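Local coordinates for chemotaxis response regulator protein-glutamate methylesterase (Thermotoga maritima, PDB 3SFT) that forms the catalytic domain of CheB, which probably removes methyl groups from glutamate methyl esters of chemoreceptors and deamidates specific receptor glutamines during bacterial chemotaxis, at residues Met24-Ala35 with Ala182-Val193; Lys124-Thr133 with Val146-Glu156. One frame throughout, in Å; residues are numbered along the deposited sequence.

Interaction 1: residues Met24-Ala35 with Ala182-Val193; sequences MIIPNLPKNFPA and AYKIPEKLIELV
Pro186 presses its ring against the backbone at Met24-Ile25: CG lies 3.4 Å from Ile25 CA and equally near the carbonyl oxygen of Met24, while CB faces the oxygens of Ile25 and Asn28. The side chain of Ile25 runs roughly perpendicular to that of Pro186. With CG1 set beside its own backbone N (chi1 -54°), Ile25 splits its branches, CG2 packing on Pro186 CG at 3.9 Å while CG1 runs past the carbonyl oxygen of Ala182 to bring CD1 4.1 Å from Ile185 CD1. At the start of the segment Met24 bends at its thioether, and both SD and CE rest on the methyl of Ala182; the same sulfur approaches the Tyr183 ring at its edge, near the ring plane. Farther along, Leu29 and Ile190 pass alongside with their chains running opposite ways, CD2 against CG1 at 3.9 Å, whereas Pro30 presents its ring CD to Ile190 CD1. Phe33 swings its ring back toward the helix because CG stands opposite the backbone N (chi1 -169°). Its CE1 comes to 3.5 Å from Val193 CG2, the two side chains crossing nearly perpendicularly, and Leu189 O and Ile190 N lie at the ring edge. Pro34 and Ala35 also pack on Val193, the C-terminal residue, which touches Ile128 as well. This is plain hydrophobic packing: the loop between helix 18-22 and strand 37-41 lies along the C-terminal helix 185-192, whose Ile185, Leu189 and Leu192 also rest on strands 127-131, 152-156 and 178-180.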
loop_
_atom_site.group_PDB
_atom_site.type_symbol
_atom_site.label_atom_id
_atom_site.label_comp_id
_atom_site.label_asym_id
_atom_site.label_seq_id
_atom_site.Cartn_x
_atom_site.Cartn_y
_atom_site.Cartn_z
ATOM N N MET A 24 13.881 -1.351 0.848
ATOM C CA MET A 24 14.317 -2.308 -0.165
ATOM C C MET A 24 13.392 -2.280 -1.383
ATOM O O MET A 24 13.687 -2.901 -2.405
ATOM C CB MET A 24 14.312 -3.731 0.406
ATOM C CG MET A 24 15.265 -3.990 1.559
ATOM S SD MET A 24 15.248 -5.749 2.059
ATOM C CE MET A 24 14.470 -5.631 3.668
ATOM N N ILE A 25 12.284 -1.549 -1.280
ATOM C CA ILE A 25 11.300 -1.483 -2.362
ATOM C C ILE A 25 11.216 -0.151 -3.104
ATOM O O ILE A 25 11.568 -0.062 -4.279
ATOM C CB ILE A 25 9.882 -1.835 -1.843
ATOM C CG1 ILE A 25 9.895 -3.184 -1.123
ATOM C CG2 ILE A 25 8.884 -1.873 -2.998
ATOM C CD1 ILE A 25 8.568 -3.541 -0.488
ATOM N N ILE A 26 10.713 0.868 -2.413
ATOM C CA ILE A 26 10.528 2.198 -2.986
ATOM C C ILE A 26 11.749 2.816 -3.681
ATOM O O ILE A 26 11.630 3.323 -4.797
ATOM C CB ILE A 26 9.946 3.170 -1.930
ATOM C CG1 ILE A 26 8.662 2.575 -1.342
ATOM C CG2 ILE A 26 9.667 4.548 -2.545
ATOM C CD1 ILE A 26 7.600 2.220 -2.378
ATOM N N PRO A 27 12.933 2.785 -3.036
ATOM C CA PRO A 27 14.136 3.359 -3.651
ATOM C C PRO A 27 14.570 2.657 -4.938
ATOM O O PRO A 27 15.328 3.221 -5.721
ATOM C CB PRO A 27 15.193 3.188 -2.554
ATOM C CG PRO A 27 14.385 3.238 -1.289
ATOM C CD PRO A 27 13.214 2.364 -1.652
ATOM N N ASN A 28 14.078 1.437 -5.157
ATOM C CA ASN A 28 14.441 0.659 -6.337
ATOM C C ASN A 28 13.417 0.678 -7.476
ATOM O O ASN A 28 13.362 -0.243 -8.294
ATOM C CB ASN A 28 14.774 -0.779 -5.930
ATOM C CG ASN A 28 15.879 -0.848 -4.877
ATOM O OD1 ASN A 28 15.782 -1.602 -3.907
ATOM N ND2 ASN A 28 16.925 -0.047 -5.058
ATOM N N LEU A 29 12.593 1.719 -7.509
ATOM C CA LEU A 29 11.594 1.876 -8.561
ATOM C C LEU A 29 11.970 3.103 -9.389
ATOM O O LEU A 29 12.417 4.114 -8.846
ATOM C CB LEU A 29 10.189 2.019 -7.970
ATOM C CG LEU A 29 9.624 0.753 -7.315
ATOM C CD1 LEU A 29 8.279 1.051 -6.677
ATOM C CD2 LEU A 29 9.483 -0.353 -8.348
ATOM N N PRO A 30 11.794 3.028 -10.717
ATOM C CA PRO A 30 12.127 4.141 -11.611
ATOM C C PRO A 30 11.231 5.360 -11.436
ATOM O O PRO A 30 10.076 5.239 -11.033
ATOM C CB PRO A 30 11.956 3.514 -12.996
ATOM C CG PRO A 30 10.818 2.552 -12.779
ATOM C CD PRO A 30 11.194 1.908 -11.465
ATOM N N LYS A 31 11.781 6.530 -11.749
ATOM C CA LYS A 31 11.055 7.788 -11.651
ATOM C C LYS A 31 9.793 7.767 -12.518
ATOM O O LYS A 31 8.774 8.354 -12.154
ATOM C CB LYS A 31 11.965 8.946 -12.077
ATOM C CG LYS A 31 11.328 10.322 -11.993
ATOM C CD LYS A 31 12.289 11.404 -12.454
ATOM C CE LYS A 31 11.640 12.780 -12.371
ATOM N NZ LYS A 31 12.544 13.858 -12.869
ATOM N N ASN A 32 9.857 7.059 -13.642
ATOM C CA ASN A 32 8.723 6.962 -14.560
ATOM C C ASN A 32 7.770 5.778 -14.314
ATOM O O ASN A 32 7.057 5.361 -15.232
ATOM C CB ASN A 32 9.220 6.942 -16.015
ATOM C CG ASN A 32 9.985 5.670 -16.362
ATOM O OD1 ASN A 32 10.215 4.807 -15.508
ATOM N ND2 ASN A 32 10.376 5.548 -17.627
ATOM N N PHE A 33 7.782 5.218 -13.102
ATOM C CA PHE A 33 6.895 4.104 -12.757
ATOM C C PHE A 33 5.479 4.595 -13.077
ATOM O O PHE A 33 5.004 5.559 -12.482
ATOM C CB PHE A 33 7.031 3.756 -11.271
ATOM C CG PHE A 33 6.367 2.466 -10.886
ATOM C CD1 PHE A 33 6.895 1.250 -11.295
ATOM C CD2 PHE A 33 5.213 2.470 -10.113
ATOM C CE1 PHE A 33 6.286 0.052 -10.944
ATOM C CE2 PHE A 33 4.596 1.278 -9.754
ATOM C CZ PHE A 33 5.133 0.066 -10.171
ATOM N N PRO A 34 4.801 3.941 -14.034
ATOM C CA PRO A 34 3.449 4.236 -14.532
ATOM C C PRO A 34 2.230 4.106 -13.616
ATOM O O PRO A 34 1.122 4.480 -14.014
ATOM C CB PRO A 34 3.334 3.310 -15.738
ATOM C CG PRO A 34 4.078 2.104 -15.282
ATOM C CD PRO A 34 5.321 2.709 -14.658
ATOM N N ALA A 35 2.408 3.579 -12.410
ATOM C CA ALA A 35 1.274 3.433 -11.505
ATOM C C ALA A 35 1.499 4.160 -10.199
ATOM O O ALA A 35 2.589 4.112 -9.638
ATOM C CB ALA A 35 1.001 1.956 -11.233
ATOM N N ALA A 182 11.316 -8.729 0.371
ATOM C CA ALA A 182 11.197 -7.316 0.008
ATOM C C ALA A 182 11.993 -6.859 -1.208
ATOM O O ALA A 182 11.453 -6.166 -2.070
ATOM C CB ALA A 182 11.515 -6.435 1.208
ATOM N N TYR A 183 13.260 -7.258 -1.289
ATOM C CA TYR A 183 14.122 -6.866 -2.405
ATOM C C TYR A 183 13.686 -7.362 -3.789
ATOM O O TYR A 183 14.075 -6.780 -4.806
ATOM C CB TYR A 183 15.588 -7.238 -2.123
ATOM C CG TYR A 183 15.841 -8.704 -1.815
ATOM C CD1 TYR A 183 16.033 -9.632 -2.842
ATOM C CD2 TYR A 183 15.906 -9.157 -0.498
ATOM C CE1 TYR A 183 16.285 -10.973 -2.565
ATOM C CE2 TYR A 183 16.155 -10.492 -0.209
ATOM C CZ TYR A 183 16.344 -11.395 -1.250
ATOM O OH TYR A 183 16.590 -12.720 -0.975
ATOM N N LYS A 184 12.901 -8.437 -3.842
ATOM C CA LYS A 184 12.422 -8.946 -5.128
ATOM C C LYS A 184 11.071 -8.348 -5.523
ATOM O O LYS A 184 10.609 -8.528 -6.649
ATOM C CB LYS A 184 12.334 -10.474 -5.128
ATOM C CG LYS A 184 13.660 -11.171 -5.426
ATOM C CD LYS A 184 13.473 -12.672 -5.581
ATOM C CE LYS A 184 14.773 -13.376 -5.967
ATOM N NZ LYS A 184 15.256 -12.982 -7.325
ATOM N N ILE A 185 10.440 -7.649 -4.584
ATOM C CA ILE A 185 9.142 -7.021 -4.820
ATOM C C ILE A 185 9.178 -5.912 -5.886
ATOM O O ILE A 185 8.304 -5.868 -6.746
ATOM C CB ILE A 185 8.509 -6.521 -3.485
ATOM C CG1 ILE A 185 8.212 -7.722 -2.578
ATOM C CG2 ILE A 185 7.232 -5.720 -3.747
ATOM C CD1 ILE A 185 7.395 -7.392 -1.331
ATOM N N PRO A 186 10.183 -5.012 -5.850
ATOM C CA PRO A 186 10.271 -3.935 -6.849
ATOM C C PRO A 186 10.336 -4.499 -8.264
ATOM O O PRO A 186 9.714 -3.973 -9.188
ATOM C CB PRO A 186 11.603 -3.267 -6.511
ATOM C CG PRO A 186 11.740 -3.483 -5.076
ATOM C CD PRO A 186 11.285 -4.896 -4.877
ATOM N N GLU A 187 11.104 -5.573 -8.416
ATOM C CA GLU A 187 11.291 -6.229 -9.709
ATOM C C GLU A 187 9.983 -6.813 -10.209
ATOM O O GLU A 187 9.660 -6.697 -11.389
ATOM C CB GLU A 187 12.368 -7.319 -9.599
ATOM C CG GLU A 187 13.676 -6.799 -8.979
ATOM C CD GLU A 187 14.697 -7.884 -8.659
ATOM O OE1 GLU A 187 15.868 -7.522 -8.420
ATOM O OE2 GLU A 187 14.338 -9.083 -8.623
ATOM N N LYS A 188 9.221 -7.415 -9.300
ATOM C CA LYS A 188 7.938 -8.002 -9.658
ATOM C C LYS A 188 6.956 -6.901 -10.055
ATOM O O LYS A 188 6.218 -7.049 -11.030
ATOM C CB LYS A 188 7.388 -8.836 -8.498
ATOM C CG LYS A 188 6.039 -9.490 -8.765
ATOM C CD LYS A 188 6.038 -10.341 -10.031
ATOM C CE LYS A 188 6.962 -11.540 -9.919
ATOM N NZ LYS A 188 6.863 -12.405 -11.128
ATOM N N LEU A 189 6.966 -5.791 -9.315
ATOM C CA LEU A 189 6.075 -4.667 -9.605
ATOM C C LEU A 189 6.358 -4.102 -10.994
ATOM O O LEU A 189 5.431 -3.837 -11.761
ATOM C CB LEU A 189 6.210 -3.560 -8.547
ATOM C CG LEU A 189 5.661 -3.877 -7.150
ATOM C CD1 LEU A 189 5.865 -2.686 -6.211
ATOM C CD2 LEU A 189 4.183 -4.246 -7.251
ATOM N N ILE A 190 7.639 -3.951 -11.316
ATOM C CA ILE A 190 8.057 -3.431 -12.614
ATOM C C ILE A 190 7.554 -4.301 -13.769
ATOM O O ILE A 190 7.187 -3.777 -14.820
ATOM C CB ILE A 190 9.602 -3.262 -12.681
ATOM C CG1 ILE A 190 10.026 -2.102 -11.780
ATOM C CG2 ILE A 190 10.068 -2.999 -14.123
ATOM C CD1 ILE A 190 11.513 -1.994 -11.582
ATOM N N GLU A 191 7.497 -5.617 -13.572
ATOM C CA GLU A 191 7.013 -6.480 -14.644
ATOM C C GLU A 191 5.494 -6.669 -14.673
ATOM O O GLU A 191 4.940 -7.079 -15.689
ATOM C CB GLU A 191 7.763 -7.819 -14.687
ATOM C CG GLU A 191 7.806 -8.607 -13.396
ATOM C CD GLU A 191 8.631 -9.884 -13.524
ATOM O OE1 GLU A 191 9.827 -9.799 -13.890
ATOM O OE2 GLU A 191 8.088 -10.976 -13.255
ATOM N N LEU A 192 4.814 -6.325 -13.583
ATOM C CA LEU A 192 3.356 -6.456 -13.542
ATOM C C LEU A 192 2.646 -5.242 -14.136
ATOM O O LEU A 192 1.561 -5.374 -14.696
ATOM C CB LEU A 192 2.854 -6.689 -12.114
ATOM C CG LEU A 192 3.186 -8.004 -11.406
ATOM C CD1 LEU A 192 2.525 -8.003 -10.044
ATOM C CD2 LEU A 192 2.709 -9.198 -12.218
ATOM N N VAL A 193 3.245 -4.060 -14.004
ATOM C CA VAL A 193 2.640 -2.840 -14.541
ATOM C C VAL A 193 2.980 -2.616 -16.026
ATOM O O VAL A 193 3.579 -1.576 -16.379
ATOM C CB VAL A 193 2.998 -1.590 -13.677
ATOM C CG1 VAL A 193 2.382 -1.716 -12.299
ATOM C CG2 VAL A 193 4.502 -1.423 -13.560
ATOM O OXT VAL A 193 2.626 -3.495 -16.844
#

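Interaction 2: residues Lys124-Thr133 with Val146-Glu156; sequences KSKTIAVILT and VKFYGGTVIAE
Thr127 O takes the N-H of Thr152 at 2.9 Å and a bond from a water at 2.7 Å, the same water donating to Ser125 O. The Thr152 bond is the first of five between the parallel strands; the shortest joins Ile154 N to Ala129 O at 2.7 Å. Lys124 O is gripped twice by Thr127, through OG1 at 2.8 Å and the backbone N at 2.9 Å, both arriving from the same face of the carbonyl plane. The hydroxyl can reach back because OG1 sits beside its own backbone N (chi1 -50°), and this turns CG2 toward Val146 CG2. Lys124 itself crosses the side chain of Tyr149 obliquely, CG to CD1 3.9 Å. Nearby, Gly150 ends helix 140-148 as the C-prime residue of a Schellman motif, and at Gly151 a side chain would collide with Thr127 O and Val146. On one face of the sheet Ala129 CB touches Val146 CG2 and Val153 CG2, so the connecting helix packs on the strands it links. At the end of strand 152-156, Glu156 extends its side chain, CG opposite its backbone N (chi1 -176°), and OE1 accepts Thr133 N at 2.8 Å, from the anti side and 33° out of the carboxylate plane. OE2 is held by Ser21 and Thr160. Replacing Glu156 with an alanine would probably leave Thr133 N without its acceptor and allow the loop after strand 127-131 to shift. The buried carboxylate thus extends the bonding of this beta-alpha-beta unit past its last strand pair and probably holds the backbone at Thr133, whose OG1 bonds the backbone oxygen of Thr16, next to the predicted catalytic Ser15.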
loop_
_atom_site.group_PDB
_atom_site.type_symbol
_atom_site.label_atom_id
_atom_site.label_comp_id
_atom_site.label_asym_id
_atom_site.label_seq_id
_atom_site.Cartn_x
_atom_site.Cartn_y
_atom_site.Cartn_z
ATOM N N LYS A 124 -10.370 -2.343 -9.735
ATOM C CA LYS A 124 -10.720 -3.744 -9.983
ATOM C C LYS A 124 -9.537 -4.653 -10.345
ATOM O O LYS A 124 -8.571 -4.731 -9.589
ATOM C CB LYS A 124 -11.846 -3.838 -11.021
ATOM C CG LYS A 124 -13.160 -3.243 -10.529
ATOM C CD LYS A 124 -14.296 -3.497 -11.508
ATOM C CE LYS A 124 -15.626 -2.974 -10.972
ATOM N NZ LYS A 124 -15.641 -1.487 -10.882
ATOM N N SER A 125 -9.590 -5.310 -11.504
ATOM C CA SER A 125 -8.511 -6.215 -11.913
ATOM C C SER A 125 -7.147 -5.538 -12.055
ATOM O O SER A 125 -6.119 -6.211 -12.077
ATOM C CB SER A 125 -8.869 -6.960 -13.207
ATOM O OG SER A 125 -8.795 -6.113 -14.341
ATOM N N LYS A 126 -7.137 -4.209 -12.131
ATOM C CA LYS A 126 -5.890 -3.458 -12.259
ATOM C C LYS A 126 -5.301 -3.062 -10.894
ATOM O O LYS A 126 -4.363 -2.264 -10.819
ATOM C CB LYS A 126 -6.106 -2.211 -13.132
ATOM C CG LYS A 126 -6.559 -2.511 -14.561
ATOM C CD LYS A 126 -5.630 -3.512 -15.244
ATOM C CE LYS A 126 -6.107 -3.854 -16.651
ATOM N NZ LYS A 126 -6.027 -2.683 -17.579
ATOM N N THR A 127 -5.862 -3.620 -9.823
ATOM C CA THR A 127 -5.396 -3.336 -8.467
ATOM C C THR A 127 -4.293 -4.310 -8.072
ATOM O O THR A 127 -4.396 -5.513 -8.309
ATOM C CB THR A 127 -6.535 -3.471 -7.425
ATOM O OG1 THR A 127 -7.674 -2.723 -7.858
ATOM C CG2 THR A 127 -6.085 -2.947 -6.055
ATOM N N ILE A 128 -3.227 -3.776 -7.489
ATOM C CA ILE A 128 -2.114 -4.588 -7.022
ATOM C C ILE A 128 -1.936 -4.293 -5.533
ATOM O O ILE A 128 -1.751 -3.138 -5.152
ATOM C CB ILE A 128 -0.798 -4.248 -7.763
ATOM C CG1 ILE A 128 -0.907 -4.605 -9.249
ATOM C CG2 ILE A 128 0.368 -5.012 -7.138
ATOM C CD1 ILE A 128 0.346 -4.242 -10.068
ATOM N N ALA A 129 -2.049 -5.325 -4.697
ATOM C CA ALA A 129 -1.888 -5.171 -3.251
ATOM C C ALA A 129 -0.574 -5.793 -2.799
ATOM O O ALA A 129 -0.187 -6.858 -3.278
ATOM C CB ALA A 129 -3.053 -5.822 -2.503
ATOM N N VAL A 130 0.112 -5.113 -1.886
ATOM C CA VAL A 130 1.380 -5.592 -1.350
ATOM C C VAL A 130 1.291 -5.542 0.171
ATOM O O VAL A 130 1.193 -4.469 0.757
ATOM C CB VAL A 130 2.577 -4.713 -1.817
ATOM C CG1 VAL A 130 3.886 -5.314 -1.325
ATOM C CG2 VAL A 130 2.598 -4.603 -3.333
ATOM N N ILE A 131 1.304 -6.707 0.806
ATOM C CA ILE A 131 1.211 -6.769 2.256
ATOM C C ILE A 131 2.566 -7.137 2.830
ATOM O O ILE A 131 3.057 -8.254 2.657
ATOM C CB ILE A 131 0.129 -7.774 2.701
ATOM C CG1 ILE A 131 -1.200 -7.427 2.024
ATOM C CG2 ILE A 131 -0.019 -7.770 4.216
ATOM C CD1 ILE A 131 -1.668 -6.005 2.277
ATOM N N LEU A 132 3.163 -6.172 3.515
ATOM C CA LEU A 132 4.481 -6.330 4.109
ATOM C C LEU A 132 4.458 -6.726 5.577
ATOM O O LEU A 132 3.396 -6.859 6.191
ATOM C CB LEU A 132 5.264 -5.020 3.961
ATOM C CG LEU A 132 5.349 -4.441 2.546
ATOM C CD1 LEU A 132 6.196 -3.167 2.561
ATOM C CD2 LEU A 132 5.951 -5.476 1.604
ATOM N N THR A 133 5.669 -6.885 6.108
ATOM C CA THR A 133 5.965 -7.224 7.493
ATOM C C THR A 133 5.081 -6.454 8.465
ATOM O O THR A 133 4.743 -5.293 8.214
ATOM C CB THR A 133 7.449 -6.870 7.799
ATOM O OG1 THR A 133 7.727 -7.048 9.191
ATOM C CG2 THR A 133 7.745 -5.423 7.405
ATOM N N VAL A 146 -9.448 -7.360 -3.170
ATOM C CA VAL A 146 -8.596 -7.268 -4.347
ATOM C C VAL A 146 -8.784 -8.496 -5.223
ATOM O O VAL A 146 -9.007 -8.372 -6.428
ATOM C CB VAL A 146 -7.101 -7.103 -3.957
ATOM C CG1 VAL A 146 -6.205 -7.220 -5.188
ATOM C CG2 VAL A 146 -6.884 -5.748 -3.295
ATOM N N LYS A 147 -8.725 -9.679 -4.617
ATOM C CA LYS A 147 -8.900 -10.911 -5.371
ATOM C C LYS A 147 -10.321 -11.038 -5.917
ATOM O O LYS A 147 -10.513 -11.499 -7.039
ATOM C CB LYS A 147 -8.538 -12.139 -4.525
ATOM C CG LYS A 147 -7.065 -12.226 -4.121
ATOM C CD LYS A 147 -6.111 -12.033 -5.306
ATOM C CE LYS A 147 -6.415 -12.998 -6.441
ATOM N NZ LYS A 147 -5.458 -12.801 -7.563
ATOM N N PHE A 148 -11.305 -10.617 -5.126
ATOM C CA PHE A 148 -12.712 -10.664 -5.538
ATOM C C PHE A 148 -12.908 -9.885 -6.849
ATOM O O PHE A 148 -13.740 -10.257 -7.678
ATOM C CB PHE A 148 -13.612 -10.086 -4.434
ATOM C CG PHE A 148 -15.086 -10.140 -4.752
ATOM C CD1 PHE A 148 -15.820 -11.301 -4.524
ATOM C CD2 PHE A 148 -15.742 -9.028 -5.286
ATOM C CE1 PHE A 148 -17.187 -11.359 -4.823
ATOM C CE2 PHE A 148 -17.104 -9.071 -5.589
ATOM C CZ PHE A 148 -17.830 -10.241 -5.358
ATOM N N TYR A 149 -12.120 -8.828 -7.040
ATOM C CA TYR A 149 -12.204 -8.006 -8.243
ATOM C C TYR A 149 -11.175 -8.364 -9.321
ATOM O O TYR A 149 -10.974 -7.606 -10.271
ATOM C CB TYR A 149 -12.106 -6.523 -7.884
ATOM C CG TYR A 149 -13.378 -5.970 -7.286
ATOM C CD1 TYR A 149 -14.550 -5.905 -8.041
ATOM C CD2 TYR A 149 -13.420 -5.526 -5.966
ATOM C CE1 TYR A 149 -15.730 -5.413 -7.500
ATOM C CE2 TYR A 149 -14.598 -5.033 -5.411
ATOM C CZ TYR A 149 -15.749 -4.979 -6.186
ATOM O OH TYR A 149 -16.919 -4.492 -5.649
ATOM N N GLY A 150 -10.520 -9.512 -9.171
ATOM C CA GLY A 150 -9.547 -9.934 -10.163
ATOM C C GLY A 150 -8.183 -9.279 -10.089
ATOM O O GLY A 150 -7.381 -9.408 -11.014
ATOM N N GLY A 151 -7.917 -8.570 -8.994
ATOM C CA GLY A 151 -6.626 -7.925 -8.823
ATOM C C GLY A 151 -5.525 -8.919 -8.481
ATOM O O GLY A 151 -5.757 -10.132 -8.443
ATOM N N THR A 152 -4.341 -8.395 -8.182
ATOM C CA THR A 152 -3.174 -9.208 -7.864
ATOM C C THR A 152 -2.644 -8.889 -6.463
ATOM O O THR A 152 -2.589 -7.727 -6.058
ATOM C CB THR A 152 -2.060 -8.966 -8.915
ATOM O OG1 THR A 152 -2.523 -9.391 -10.207
ATOM C CG2 THR A 152 -0.791 -9.730 -8.555
ATOM N N VAL A 153 -2.210 -9.919 -5.746
ATOM C CA VAL A 153 -1.709 -9.743 -4.387
ATOM C C VAL A 153 -0.299 -10.289 -4.158
ATOM O O VAL A 153 0.032 -11.402 -4.567
ATOM C CB VAL A 153 -2.672 -10.387 -3.364
ATOM C CG1 VAL A 153 -2.103 -10.298 -1.956
ATOM C CG2 VAL A 153 -4.036 -9.723 -3.441
ATOM N N ILE A 154 0.525 -9.483 -3.499
ATOM C CA ILE A 154 1.890 -9.861 -3.175
ATOM C C ILE A 154 2.080 -9.805 -1.661
ATOM O O ILE A 154 1.745 -8.810 -1.019
ATOM C CB ILE A 154 2.914 -8.911 -3.834
ATOM C CG1 ILE A 154 2.817 -8.996 -5.356
ATOM C CG2 ILE A 154 4.319 -9.269 -3.388
ATOM C CD1 ILE A 154 3.608 -7.911 -6.083
ATOM N N ALA A 155 2.577 -10.895 -1.089
ATOM C CA ALA A 155 2.835 -10.961 0.346
ATOM C C ALA A 155 4.338 -11.043 0.552
ATOM O O ALA A 155 5.034 -11.721 -0.207
ATOM C CB ALA A 155 2.160 -12.172 0.953
ATOM N N GLU A 156 4.841 -10.331 1.554
ATOM C CA GLU A 156 6.266 -10.343 1.840
ATOM C C GLU A 156 6.687 -11.664 2.482
ATOM O O GLU A 156 6.041 -12.154 3.415
ATOM C CB GLU A 156 6.663 -9.164 2.736
ATOM C CG GLU A 156 8.183 -9.071 2.983
ATOM C CD GLU A 156 8.602 -7.859 3.814
ATOM O OE1 GLU A 156 7.730 -7.098 4.268
ATOM O OE2 GLU A 156 9.818 -7.665 4.019
HETATM O O HOH W 1 -3.676 -6.170 -10.839
#

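In the fold
Interaction 2 joins two inner strands of the seven-stranded parallel sheet, and interaction 1 packs the loop before strand 37-41 against the C-terminal helix, which lies on one face of that sheet; their centres lie 15 Å apart. They meet in a shared apolar layer, where Leu132 CD2 is 3.8 Å from Ile185 CD1 and 3.9 Å from Ile25 CD1, and Leu189 CD2 is 3.9 Å from Ile154 CD1. Ala182 CB also abuts Glu156 OE2, at 3.5 Å. Interaction 2 is close to the predicted active site: the Thr133 side chain is about 7 Å from that of Ser15, and that of Ile131 about 7 Å from that of Asp138. Interaction 1 lies away from these residues.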